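Local coordinates for protein glycoside hydrolase family 31 (Trueperella pyogenes, PDB 5I0F) that probably hydrolyses the alpha-glucosidic linkages of cycloalternan through a covalent glycosyl-enzyme intermediate, as a retaining glycoside hydrolase of family 31, at residues P22-A27 with L152-S157; E598-D603 with A610-C615; P662-H667 with T691-E696; W304-L309 with I340-R345. One frame throughout, in Å; residues are numbered along the deposited sequence.

Contact 1. Residues P22-A27 with L152-S157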
loop_
_atom_site.group_PDB
_atom_site.type_symbol
_atom_site.label_atom_id
_atom_site.label_comp_id
_atom_site.label_asym_id
_atom_site.label_seq_id
_atom_site.Cartn_x
_atom_site.Cartn_y
_atom_site.Cartn_z
ATOM N N PRO A 22 -16.455 17.358 -13.068
ATOM C CA PRO A 22 -15.348 16.415 -13.246
ATOM C C PRO A 22 -14.123 17.031 -13.917
ATOM O O PRO A 22 -14.241 18.007 -14.652
ATOM C CB PRO A 22 -15.954 15.311 -14.125
ATOM C CG PRO A 22 -17.142 15.922 -14.777
ATOM C CD PRO A 22 -17.658 16.947 -13.816
ATOM N N ALA A 23 -12.958 16.455 -13.633
ATOM C CA ALA A 23 -11.683 17.001 -14.113
ATOM C C ALA A 23 -11.573 16.894 -15.624
ATOM O O ALA A 23 -10.911 17.720 -16.219
ATOM C CB ALA A 23 -10.499 16.301 -13.454
ATOM N N ILE A 24 -12.187 15.854 -16.202
ATOM C CA ILE A 24 -12.400 15.702 -17.659
ATOM C C ILE A 24 -13.892 16.008 -17.902
ATOM O O ILE A 24 -14.752 15.149 -17.644
ATOM C CB ILE A 24 -12.057 14.264 -18.144
ATOM C CG1 ILE A 24 -10.587 13.906 -17.850
ATOM C CG2 ILE A 24 -12.391 14.075 -19.628
ATOM C CD1 ILE A 24 -9.558 14.799 -18.526
ATOM N N PRO A 25 -14.214 17.241 -18.366
ATOM C CA PRO A 25 -15.617 17.625 -18.522
ATOM C C PRO A 25 -16.395 16.746 -19.516
ATOM O O PRO A 25 -15.859 16.372 -20.569
ATOM C CB PRO A 25 -15.530 19.073 -19.026
ATOM C CG PRO A 25 -14.212 19.558 -18.526
ATOM C CD PRO A 25 -13.312 18.374 -18.643
ATOM N N ILE A 26 -17.642 16.410 -19.156
ATOM C CA ILE A 26 -18.510 15.570 -19.975
ATOM C C ILE A 26 -19.712 16.412 -20.412
ATOM O O ILE A 26 -20.421 16.971 -19.579
ATOM C CB ILE A 26 -18.932 14.276 -19.224
ATOM C CG1 ILE A 26 -17.678 13.426 -18.960
ATOM C CG2 ILE A 26 -19.946 13.475 -20.034
ATOM C CD1 ILE A 26 -17.937 12.107 -18.262
ATOM N N ALA A 27 -19.917 16.496 -21.729
ATOM C CA ALA A 27 -21.061 17.219 -22.306
ATOM C C ALA A 27 -22.379 16.690 -21.755
ATOM O O ALA A 27 -22.539 15.479 -21.559
ATOM C CB ALA A 27 -21.057 17.100 -23.824
ATOM N N LEU A 152 -17.190 1.489 -24.845
ATOM C CA LEU A 152 -17.510 2.908 -25.030
ATOM C C LEU A 152 -16.262 3.756 -24.757
ATOM O O LEU A 152 -15.596 3.566 -23.732
ATOM C CB LEU A 152 -18.625 3.314 -24.078
ATOM C CG LEU A 152 -20.034 2.787 -24.387
ATOM C CD1 LEU A 152 -20.975 3.083 -23.225
ATOM C CD2 LEU A 152 -20.565 3.387 -25.673
ATOM N N TRP A 153 -15.977 4.710 -25.644
ATOM C CA TRP A 153 -14.720 5.497 -25.610
ATOM C C TRP A 153 -15.067 6.939 -25.290
ATOM O O TRP A 153 -15.958 7.504 -25.926
ATOM C CB TRP A 153 -13.995 5.395 -26.961
ATOM C CG TRP A 153 -13.711 3.974 -27.367
ATOM C CD1 TRP A 153 -14.530 3.144 -28.070
ATOM C CD2 TRP A 153 -12.530 3.223 -27.070
ATOM N NE1 TRP A 153 -13.930 1.908 -28.236
ATOM C CE2 TRP A 153 -12.695 1.936 -27.638
ATOM C CE3 TRP A 153 -11.323 3.524 -26.406
ATOM C CZ2 TRP A 153 -11.718 0.934 -27.534
ATOM C CZ3 TRP A 153 -10.354 2.534 -26.299
ATOM C CH2 TRP A 153 -10.558 1.240 -26.870
ATOM N N LEU A 154 -14.399 7.515 -24.284
ATOM C CA LEU A 154 -14.671 8.880 -23.845
ATOM C C LEU A 154 -13.804 9.819 -24.681
ATOM O O LEU A 154 -12.593 9.910 -24.461
ATOM C CB LEU A 154 -14.415 9.048 -22.343
ATOM C CG LEU A 154 -14.797 10.422 -21.760
ATOM C CD1 LEU A 154 -16.280 10.715 -21.934
ATOM C CD2 LEU A 154 -14.391 10.518 -20.294
ATOM N N VAL A 155 -14.435 10.515 -25.621
ATOM C CA VAL A 155 -13.714 11.267 -26.652
ATOM C C VAL A 155 -14.057 12.751 -26.665
ATOM O O VAL A 155 -15.201 13.134 -26.446
ATOM C CB VAL A 155 -13.949 10.711 -28.073
ATOM C CG1 VAL A 155 -13.402 9.293 -28.188
ATOM C CG2 VAL A 155 -15.419 10.784 -28.483
ATOM N N SER A 156 -13.054 13.565 -26.960
ATOM C CA SER A 156 -13.231 15.000 -27.193
ATOM C C SER A 156 -12.458 15.375 -28.448
ATOM O O SER A 156 -11.840 14.517 -29.078
ATOM C CB SER A 156 -12.709 15.809 -26.007
ATOM O OG SER A 156 -11.299 15.730 -25.923
ATOM N N SER A 157 -12.483 16.652 -28.804
ATOM C CA SER A 157 -11.644 17.147 -29.892
ATOM C C SER A 157 -10.146 17.000 -29.586
ATOM O O SER A 157 -9.340 16.950 -30.503
ATOM C CB SER A 157 -11.978 18.611 -30.196
ATOM O OG SER A 157 -11.752 19.415 -29.059
#
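Ile26 and Leu154 are the nearest backbone neighbours of this contact, their CA atoms 8.6 Å apart, so the irregular loop 22-27 and strand 152-155 meet through side chains and share no backbone hydrogen bond. The contact joins two antiparallel sheets: residues 22-27 connect strands 20-21 and 31-37 of the N-terminal antiparallel sheet, whereas 152-155 belongs to a separate six-stranded antiparallel sheet, where it runs between strands 130-132 and 160-168. Leu154 alone makes the contact from its segment. Its CB points at the loop and its two methyls divide the work, one to each isoleucine. CD2 reaches the branch methyl of Ile24, with CG2 and CD2 4.1 Å apart, and the two side chains pass each other at a slant. On the Ile24 side the first torsion (chi1 -60°) sets CG2 anti to the backbone N, and it is this short branch, not the longer CG1-CD1 arm, that makes the approach. Every pairing is methyl or methylene against methyl, a purely dispersive interface in which Ile26 and Leu154 are both buried. Ser129 adds a polar tie alongside: its backbone is hydrogen-bonded to those of Pro25 and Ala27, and Leu154 also packs against it. Ile26 completes the group with its methylene, CG1 standing 4.3 Å from CD1 of Leu154.

Contact 2. Residues E598-D603 with A610-C615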
loop_
_atom_site.group_PDB
_atom_site.type_symbol
_atom_site.label_atom_id
_atom_site.label_comp_id
_atom_site.label_asym_id
_atom_site.label_seq_id
_atom_site.Cartn_x
_atom_site.Cartn_y
_atom_site.Cartn_z
ATOM N N GLU A 598 6.275 9.811 24.777
ATOM C CA GLU A 598 5.370 10.162 25.869
ATOM C C GLU A 598 5.101 8.952 26.734
ATOM O O GLU A 598 5.472 7.820 26.402
ATOM C CB GLU A 598 4.051 10.733 25.316
ATOM C CG GLU A 598 4.227 12.132 24.758
ATOM C CD GLU A 598 3.120 12.598 23.843
ATOM O OE1 GLU A 598 2.035 11.969 23.800
ATOM O OE2 GLU A 598 3.343 13.642 23.178
ATOM N N LEU A 599 4.468 9.196 27.871
ATOM C CA LEU A 599 4.083 8.124 28.770
ATOM C C LEU A 599 2.624 7.751 28.512
ATOM O O LEU A 599 1.843 8.634 28.129
ATOM C CB LEU A 599 4.251 8.585 30.214
ATOM C CG LEU A 599 5.670 9.010 30.600
ATOM C CD1 LEU A 599 5.668 9.509 32.042
ATOM C CD2 LEU A 599 6.648 7.853 30.422
ATOM N N PRO A 600 2.216 6.492 28.703
ATOM C CA PRO A 600 3.069 5.344 29.005
ATOM C C PRO A 600 3.704 4.792 27.731
ATOM O O PRO A 600 3.337 5.205 26.625
ATOM C CB PRO A 600 2.070 4.331 29.551
ATOM C CG PRO A 600 0.818 4.600 28.745
ATOM C CD PRO A 600 0.800 6.094 28.555
ATOM N N LEU A 601 4.649 3.877 27.893
ATOM C CA LEU A 601 5.326 3.220 26.769
ATOM C C LEU A 601 4.312 2.498 25.900
ATOM O O LEU A 601 3.414 1.829 26.413
ATOM C CB LEU A 601 6.372 2.212 27.282
ATOM C CG LEU A 601 7.396 1.604 26.311
ATOM C CD1 LEU A 601 8.184 2.712 25.614
ATOM C CD2 LEU A 601 8.333 0.663 27.071
ATOM N N ARG A 602 4.458 2.624 24.580
ATOM C CA ARG A 602 3.504 2.020 23.664
ATOM C C ARG A 602 4.045 0.825 22.864
ATOM O O ARG A 602 3.380 0.353 21.967
ATOM C CB ARG A 602 2.903 3.101 22.779
ATOM C CG ARG A 602 1.807 3.852 23.518
ATOM C CD ARG A 602 1.022 4.719 22.598
ATOM N NE ARG A 602 -0.090 5.384 23.266
ATOM C CZ ARG A 602 -0.887 6.247 22.647
ATOM N NH1 ARG A 602 -0.676 6.553 21.384
ATOM N NH2 ARG A 602 -1.880 6.827 23.299
ATOM N N ASP A 603 5.220 0.311 23.232
ATOM C CA ASP A 603 5.774 -0.874 22.585
ATOM C C ASP A 603 4.743 -2.017 22.599
ATOM O O ASP A 603 4.024 -2.184 23.597
ATOM C CB ASP A 603 7.056 -1.371 23.290
ATOM C CG ASP A 603 8.215 -0.349 23.273
ATOM O OD1 ASP A 603 8.070 0.767 22.680
ATOM O OD2 ASP A 603 9.299 -0.687 23.833
ATOM N N ALA A 610 1.862 -6.804 28.639
ATOM C CA ALA A 610 1.534 -7.451 29.916
ATOM C C ALA A 610 1.495 -6.421 31.041
ATOM O O ALA A 610 0.551 -6.424 31.853
ATOM C CB ALA A 610 2.528 -8.549 30.254
ATOM N N GLU A 611 2.492 -5.534 31.069
ATOM C CA GLU A 611 2.567 -4.487 32.104
ATOM C C GLU A 611 1.359 -3.548 32.026
ATOM O O GLU A 611 0.699 -3.318 33.051
ATOM C CB GLU A 611 3.883 -3.697 31.994
ATOM C CG GLU A 611 4.008 -2.408 32.832
ATOM C CD GLU A 611 3.898 -2.630 34.332
ATOM O OE1 GLU A 611 4.341 -3.694 34.830
ATOM O OE2 GLU A 611 3.384 -1.716 35.032
ATOM N N GLN A 612 1.076 -3.013 30.834
ATOM C CA GLN A 612 0.023 -1.998 30.690
ATOM C C GLN A 612 -1.364 -2.594 30.880
ATOM O O GLN A 612 -2.251 -1.898 31.362
ATOM C CB GLN A 612 0.041 -1.291 29.336
ATOM C CG GLN A 612 1.328 -0.634 28.867
ATOM C CD GLN A 612 1.940 0.322 29.846
ATOM O OE1 GLN A 612 1.261 0.926 30.668
ATOM N NE2 GLN A 612 3.255 0.490 29.745
ATOM N N THR A 613 -1.559 -3.873 30.525
ATOM C CA THR A 613 -2.858 -4.518 30.685
ATOM C C THR A 613 -3.055 -5.213 32.022
ATOM O O THR A 613 -4.133 -5.687 32.285
ATOM C CB THR A 613 -3.147 -5.558 29.561
ATOM O OG1 THR A 613 -2.170 -6.600 29.596
ATOM C CG2 THR A 613 -3.163 -4.897 28.184
ATOM N N GLY A 614 -2.018 -5.288 32.849
ATOM C CA GLY A 614 -2.055 -6.092 34.063
ATOM C C GLY A 614 -2.207 -7.585 33.800
ATOM O O GLY A 614 -2.650 -8.298 34.682
ATOM N N CYS A 615 -1.855 -8.062 32.598
ATOM C CA CYS A 615 -2.068 -9.464 32.240
ATOM C C CYS A 615 -0.740 -10.179 32.091
ATOM O O CYS A 615 -0.192 -10.313 30.986
ATOM C CB CYS A 615 -2.902 -9.599 30.966
ATOM S SG CYS A 615 -3.232 -11.329 30.560
#
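Gln612 dominates this contact, burying more surface than Pro600 and Leu601, the two loop residues against which its amide lies. Its CB is directed at the loop, and the chain then bends at chi2 (-53°), which brings the terminal amide up beside CB of Pro600, the two side chains passing at a slant. The carbonyl end meets the proline: OE1 is 3.7 Å from Pro600 CB and somewhat farther from CG, a van der Waals approach of oxygen to ring methylenes. The amide nitrogen takes the other neighbour, with NE2 3.6 Å from the backbone O of Leu601, too long to count as a hydrogen bond. That nitrogen has its polar partner in Asn608, one helical turn earlier, whose OD1 accepts from it. Asn608 also uses its ND2 to hydrogen-bond the O atoms of Leu601 and Asp603, so a single asparagine links the glutamine amide and the loop backbone. In the TIM-barrel domain this places the loop that follows the last barrel strand, 587-590, against helix 606-613, the helix it leads into. The helix ends close by in a Schellman motif, with Gly614 at a positive phi of 64° and a weak bond from Cys615 N back to Ala610 O. Within the loop, the peptide bond before Pro600 is cis, and CB of the proline points toward Gln612. Leu601 is touched more lightly, its CB lying 4.3 Å from NE2 of Gln612.

Contact 3. Residues P662-H667 with T691-E696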
loop_
_atom_site.group_PDB
_atom_site.type_symbol
_atom_site.label_atom_id
_atom_site.label_comp_id
_atom_site.label_asym_id
_atom_site.label_seq_id
_atom_site.Cartn_x
_atom_site.Cartn_y
_atom_site.Cartn_z
ATOM N N PRO A 662 -18.922 -25.587 -2.449
ATOM C CA PRO A 662 -19.493 -24.243 -2.328
ATOM C C PRO A 662 -19.528 -23.659 -0.911
ATOM O O PRO A 662 -19.595 -22.448 -0.768
ATOM C CB PRO A 662 -20.925 -24.397 -2.883
ATOM C CG PRO A 662 -21.120 -25.825 -3.219
ATOM C CD PRO A 662 -19.934 -26.609 -2.769
ATOM N N GLU A 663 -19.470 -24.504 0.121
ATOM C CA GLU A 663 -19.499 -24.033 1.510
ATOM C C GLU A 663 -18.274 -23.198 1.937
ATOM O O GLU A 663 -18.364 -22.444 2.889
ATOM C CB GLU A 663 -19.712 -25.228 2.462
ATOM C CG GLU A 663 -19.677 -24.945 3.975
ATOM C CD GLU A 663 -20.835 -24.102 4.523
ATOM O OE1 GLU A 663 -21.833 -23.902 3.782
ATOM O OE2 GLU A 663 -20.770 -23.670 5.727
ATOM N N ILE A 664 -17.152 -23.301 1.228
ATOM C CA ILE A 664 -15.969 -22.508 1.567
ATOM C C ILE A 664 -16.235 -20.989 1.581
ATOM O O ILE A 664 -15.636 -20.266 2.371
ATOM C CB ILE A 664 -14.753 -22.824 0.651
ATOM C CG1 ILE A 664 -15.024 -22.433 -0.813
ATOM C CG2 ILE A 664 -14.335 -24.282 0.779
ATOM C CD1 ILE A 664 -13.845 -22.626 -1.743
ATOM N N TRP A 665 -17.185 -20.512 0.777
ATOM C CA TRP A 665 -17.395 -19.047 0.647
ATOM C C TRP A 665 -18.088 -18.464 1.877
ATOM O O TRP A 665 -17.977 -17.275 2.138
ATOM C CB TRP A 665 -18.133 -18.727 -0.666
ATOM C CG TRP A 665 -17.322 -19.187 -1.829
ATOM C CD1 TRP A 665 -17.498 -20.338 -2.556
ATOM C CD2 TRP A 665 -16.151 -18.546 -2.374
ATOM N NE1 TRP A 665 -16.534 -20.437 -3.526
ATOM C CE2 TRP A 665 -15.695 -19.354 -3.445
ATOM C CE3 TRP A 665 -15.460 -17.373 -2.072
ATOM C CZ2 TRP A 665 -14.570 -19.027 -4.218
ATOM C CZ3 TRP A 665 -14.342 -17.026 -2.853
ATOM C CH2 TRP A 665 -13.911 -17.866 -3.914
ATOM N N ALA A 666 -18.744 -19.324 2.665
ATOM C CA ALA A 666 -19.342 -18.910 3.926
ATOM C C ALA A 666 -18.296 -18.721 5.051
ATOM O O ALA A 666 -18.638 -18.240 6.135
ATOM C CB ALA A 666 -20.439 -19.896 4.339
ATOM N N HIS A 667 -17.032 -19.072 4.797
ATOM C CA HIS A 667 -15.971 -18.984 5.802
ATOM C C HIS A 667 -14.729 -18.291 5.240
ATOM O O HIS A 667 -13.656 -18.871 5.162
ATOM C CB HIS A 667 -15.683 -20.384 6.327
ATOM C CG HIS A 667 -16.920 -21.102 6.774
ATOM N ND1 HIS A 667 -17.364 -21.089 8.076
ATOM C CD2 HIS A 667 -17.839 -21.802 6.071
ATOM C CE1 HIS A 667 -18.488 -21.773 8.161
ATOM N NE2 HIS A 667 -18.799 -22.213 6.957
ATOM N N THR A 691 -15.943 -22.275 15.689
ATOM C CA THR A 691 -16.358 -23.231 14.692
ATOM C C THR A 691 -15.596 -23.061 13.379
ATOM O O THR A 691 -15.442 -21.949 12.891
ATOM C CB THR A 691 -17.884 -23.129 14.500
ATOM O OG1 THR A 691 -18.518 -23.548 15.726
ATOM C CG2 THR A 691 -18.343 -24.013 13.379
ATOM N N THR A 692 -15.148 -24.178 12.816
ATOM C CA THR A 692 -14.398 -24.217 11.572
ATOM C C THR A 692 -15.102 -25.143 10.571
ATOM O O THR A 692 -15.544 -26.231 10.946
ATOM C CB THR A 692 -12.975 -24.728 11.901
ATOM O OG1 THR A 692 -12.370 -23.811 12.812
ATOM C CG2 THR A 692 -12.101 -24.848 10.678
ATOM N N TYR A 693 -15.224 -24.709 9.312
ATOM C CA TYR A 693 -15.652 -25.623 8.248
ATOM C C TYR A 693 -14.457 -26.428 7.755
ATOM O O TYR A 693 -13.442 -25.850 7.325
ATOM C CB TYR A 693 -16.351 -24.908 7.065
ATOM C CG TYR A 693 -16.737 -25.906 5.983
ATOM C CD1 TYR A 693 -17.777 -26.823 6.193
ATOM C CD2 TYR A 693 -16.014 -25.993 4.789
ATOM C CE1 TYR A 693 -18.098 -27.780 5.233
ATOM C CE2 TYR A 693 -16.340 -26.923 3.819
ATOM C CZ TYR A 693 -17.377 -27.820 4.046
ATOM O OH TYR A 693 -17.671 -28.751 3.095
ATOM N N LEU A 694 -14.580 -27.759 7.807
ATOM C CA LEU A 694 -13.573 -28.657 7.252
ATOM C C LEU A 694 -14.048 -29.162 5.910
ATOM O O LEU A 694 -15.159 -29.692 5.808
ATOM C CB LEU A 694 -13.325 -29.870 8.163
ATOM C CG LEU A 694 -12.836 -29.588 9.568
ATOM C CD1 LEU A 694 -12.762 -30.900 10.341
ATOM C CD2 LEU A 694 -11.481 -28.882 9.536
ATOM N N PRO A 695 -13.225 -29.011 4.866
ATOM C CA PRO A 695 -13.563 -29.637 3.584
ATOM C C PRO A 695 -13.290 -31.150 3.596
ATOM O O PRO A 695 -12.739 -31.660 4.567
ATOM C CB PRO A 695 -12.673 -28.895 2.576
ATOM C CG PRO A 695 -11.592 -28.268 3.362
ATOM C CD PRO A 695 -11.976 -28.227 4.809
ATOM N N GLU A 696 -13.668 -31.843 2.523
ATOM C CA GLU A 696 -13.602 -33.313 2.465
ATOM C C GLU A 696 -12.184 -33.823 2.742
ATOM O O GLU A 696 -11.204 -33.161 2.397
ATOM C CB GLU A 696 -14.064 -33.843 1.098
ATOM C CG GLU A 696 -15.533 -33.598 0.753
ATOM C CD GLU A 696 -16.506 -34.532 1.464
ATOM O OE1 GLU A 696 -16.298 -35.778 1.477
ATOM O OE2 GLU A 696 -17.511 -34.010 2.002
#
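Within the C-terminal beta domain of this family 31 enzyme, a short 3-10 segment, 662-666, packs on strand 689-694, one half of a two-stranded antiparallel sheet with 712-717. Tyr693 is the centre of the contact. A trans first torsion (chi1 179°) sends its ring out from the strand toward the 3-10 turn. Glu663 covers one face of it: CG sits almost exactly above the middle, 3.4 Å from the centroid of the Tyr693 ring, in a well-formed CH-pi contact. The glutamate chain bends at chi2, so its methylenes lie on the phenol while the carboxylate turns off to His667. There, His667 NE2 donates to Glu663 OE2 at 2.7 Å; OE2 lies in the plane of the imidazole, although the histidine approaches from above the plane of the carboxylate. The imidazole presents its own face to the strand, and Tyr693 CB stands over its centre at 3.6 Å from the ring centroid. The two aromatic planes are nearly parallel, at 19°, but slid so far apart that they barely overlap. Ile664 CG2 makes a looser apolar contact with CE2 of Tyr693 at 4.5 Å. At the far end of the ring, Tyr693 OH is hydrogen-bonded to OD2 of Asp661, whose OD1 accepts from Glu663 N. The histidine-carboxylate bond therefore fixes the rotation of the imidazole and the bend of Glu663 together, holding two CH-pi contacts in place, and the nearby carboxylate would probably favour a protonated His667.

Contact 4. Residues W304-L309 with I340-R345; sequences WNTQSL and IFRDAR
Arg342 turns the edge of its guanidinium toward the backbone of Asn305, while the amide of that asparagine lies in a plane tilted only 23° from it. The arginine leaves its loop extended and bends at chi3 (59°), which swings the head group across to the start of the helix. Its NH1 donates to Asn305 O at 3.0 Å. The N-H...O angle is 161°, and the oxygen lies close to the guanidinium plane, yet the donor stands above the plane of the carbonyl. A water bridges the same two groups: it lies 2.8 Å from Asn305 O, to which it can donate, and accepts from Arg342 NE, also at 2.8 Å, and like the carbonyl oxygen it sits at the guanidinium edge. In the TIM barrel, residues 304-309 lead from strand 297-300 into helix 307-320, while the long loop after the next strand, 326-329, contains residues 340-345. Thr306 is the N-cap of the helix, its OG1 accepting from Leu309 N at 2.9 Å. Its methyl comes up obliquely, CG2 being 3.7 Å from NH1 of Arg342. The Asn305 amide comes near as well, but ND2 and Arg342 NH1 are both donors, and their 3.5 Å separation is no bond. Arg342 itself occupies the second position of a type II beta turn running from Phe341 to Ala344, closed by Ala344 N donating to Phe341 O at 3.2 Å.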
loop_
_atom_site.group_PDB
_atom_site.type_symbol
_atom_site.label_atom_id
_atom_site.label_comp_id
_atom_site.label_asym_id
_atom_site.label_seq_id
_atom_site.Cartn_x
_atom_site.Cartn_y
_atom_site.Cartn_z
ATOM N N TRP A 304 12.450 2.807 19.593
ATOM C CA TRP A 304 13.788 2.272 19.865
ATOM C C TRP A 304 14.759 3.097 19.027
ATOM O O TRP A 304 15.118 2.702 17.917
ATOM C CB TRP A 304 13.880 0.811 19.488
ATOM C CG TRP A 304 12.891 -0.050 20.194
ATOM C CD1 TRP A 304 12.197 0.235 21.341
ATOM C CD2 TRP A 304 12.536 -1.366 19.828
ATOM N NE1 TRP A 304 11.392 -0.817 21.680
ATOM C CE2 TRP A 304 11.568 -1.814 20.758
ATOM C CE3 TRP A 304 12.922 -2.216 18.788
ATOM C CZ2 TRP A 304 11.007 -3.085 20.695
ATOM C CZ3 TRP A 304 12.342 -3.499 18.729
ATOM C CH2 TRP A 304 11.398 -3.903 19.670
ATOM N N ASN A 305 15.150 4.248 19.561
ATOM C CA ASN A 305 15.895 5.239 18.785
ATOM C C ASN A 305 17.325 5.469 19.277
ATOM O O ASN A 305 17.941 6.486 18.955
ATOM C CB ASN A 305 15.120 6.540 18.645
ATOM C CG ASN A 305 15.082 7.363 19.919
ATOM O OD1 ASN A 305 15.151 6.836 21.035
ATOM N ND2 ASN A 305 14.959 8.673 19.754
ATOM N N THR A 306 17.839 4.515 20.041
ATOM C CA THR A 306 19.223 4.529 20.486
ATOM C C THR A 306 19.689 3.103 20.495
ATOM O O THR A 306 18.872 2.161 20.568
ATOM C CB THR A 306 19.433 5.115 21.921
ATOM O OG1 THR A 306 18.847 4.258 22.904
ATOM C CG2 THR A 306 18.856 6.493 22.062
ATOM N N GLN A 307 21.004 2.946 20.455
ATOM C CA GLN A 307 21.620 1.622 20.513
ATOM C C GLN A 307 21.269 0.935 21.826
ATOM O O GLN A 307 20.989 -0.283 21.867
ATOM C CB GLN A 307 23.141 1.766 20.330
ATOM C CG GLN A 307 23.882 0.464 20.058
ATOM C CD GLN A 307 25.322 0.696 19.605
ATOM O OE1 GLN A 307 25.635 1.711 18.938
ATOM N NE2 GLN A 307 26.202 -0.252 19.936
ATOM N N SER A 308 21.265 1.721 22.902
ATOM C CA SER A 308 20.848 1.230 24.204
ATOM C C SER A 308 19.420 0.688 24.208
ATOM O O SER A 308 19.163 -0.390 24.757
ATOM C CB SER A 308 20.972 2.343 25.255
ATOM O OG SER A 308 20.687 1.834 26.531
ATOM N N LEU A 309 18.487 1.426 23.607
ATOM C CA LEU A 309 17.088 0.962 23.581
ATOM C C LEU A 309 16.897 -0.318 22.759
ATOM O O LEU A 309 16.124 -1.188 23.148
ATOM C CB LEU A 309 16.152 2.061 23.107
ATOM C CG LEU A 309 15.979 3.194 24.113
ATOM C CD1 LEU A 309 15.449 4.449 23.422
ATOM C CD2 LEU A 309 15.077 2.771 25.270
ATOM N N ILE A 340 22.634 8.510 7.436
ATOM C CA ILE A 340 23.675 8.567 8.464
ATOM C C ILE A 340 23.033 8.352 9.833
ATOM O O ILE A 340 22.024 8.972 10.124
ATOM C CB ILE A 340 24.344 9.951 8.431
ATOM C CG1 ILE A 340 24.953 10.185 7.025
ATOM C CG2 ILE A 340 25.364 10.098 9.557
ATOM C CD1 ILE A 340 25.484 11.561 6.785
ATOM N N PHE A 341 23.646 7.500 10.664
ATOM C CA PHE A 341 23.173 7.253 12.027
ATOM C C PHE A 341 23.167 8.535 12.891
ATOM O O PHE A 341 24.073 9.381 12.777
ATOM C CB PHE A 341 24.021 6.168 12.718
ATOM C CG PHE A 341 23.561 4.748 12.461
ATOM C CD1 PHE A 341 23.986 4.046 11.340
ATOM C CD2 PHE A 341 22.700 4.107 13.349
ATOM C CE1 PHE A 341 23.578 2.750 11.108
ATOM C CE2 PHE A 341 22.286 2.804 13.121
ATOM C CZ PHE A 341 22.726 2.121 11.996
ATOM N N ARG A 342 22.153 8.687 13.741
ATOM C CA ARG A 342 22.042 9.885 14.572
ATOM C C ARG A 342 23.309 10.082 15.427
ATOM O O ARG A 342 23.852 9.104 15.974
ATOM C CB ARG A 342 20.815 9.860 15.476
ATOM C CG ARG A 342 20.523 11.199 16.131
ATOM C CD ARG A 342 19.094 11.271 16.630
ATOM N NE ARG A 342 18.749 10.236 17.623
ATOM C CZ ARG A 342 18.724 10.385 18.959
ATOM N NH1 ARG A 342 18.356 9.359 19.728
ATOM N NH2 ARG A 342 19.073 11.525 19.554
ATOM N N ASP A 343 23.752 11.343 15.502
ATOM C CA ASP A 343 24.975 11.789 16.234
ATOM C C ASP A 343 26.324 11.424 15.619
ATOM O O ASP A 343 27.363 11.809 16.169
ATOM C CB ASP A 343 24.956 11.367 17.727
ATOM C CG ASP A 343 23.788 11.971 18.503
ATOM O OD1 ASP A 343 23.333 13.084 18.154
ATOM O OD2 ASP A 343 23.326 11.307 19.462
ATOM N N ALA A 344 26.356 10.709 14.496
ATOM C CA ALA A 344 27.630 10.398 13.847
ATOM C C ALA A 344 28.290 11.686 13.396
ATOM O O ALA A 344 27.602 12.630 13.021
ATOM C CB ALA A 344 27.424 9.455 12.654
ATOM N N ARG A 345 29.610 11.724 13.476
ATOM C CA ARG A 345 30.410 12.868 13.030
ATOM C C ARG A 345 31.206 12.508 11.778
ATOM O O ARG A 345 31.650 11.375 11.611
ATOM C CB ARG A 345 31.343 13.342 14.150
ATOM C CG ARG A 345 30.587 13.762 15.410
ATOM C CD ARG A 345 31.456 14.409 16.455
ATOM N NE ARG A 345 31.923 15.723 16.014
ATOM C CZ ARG A 345 32.945 16.403 16.545
ATOM N NH1 ARG A 345 33.267 17.594 16.041
ATOM N NH2 ARG A 345 33.661 15.918 17.561
HETATM O O HOH W 1 18.290 7.690 16.506
#

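How the contacts relate
Contacts 2 and 4 both belong to the TIM barrel, at the surface, and they touch: Trp304 NE1 probably hydrogen-bonds Asp603 OD2 at 3.0 Å, joining the loop after the last strand to the segment after the first, neighbours in the closed barrel. Contacts 1 and 3 lie in beta domains, well apart from each other. Contact 1 is buried and wholly apolar, contact 3 partly buried and built on CH-pi packing with an internal histidine-carboxylate bond. Contact 4 alone has a direct hydrogen bond between its segments, reinforced by water, whereas contact 2 relies on Asn608 for its polar link. Contacts 1 and 4 stand on opposite sides of the chain's centre.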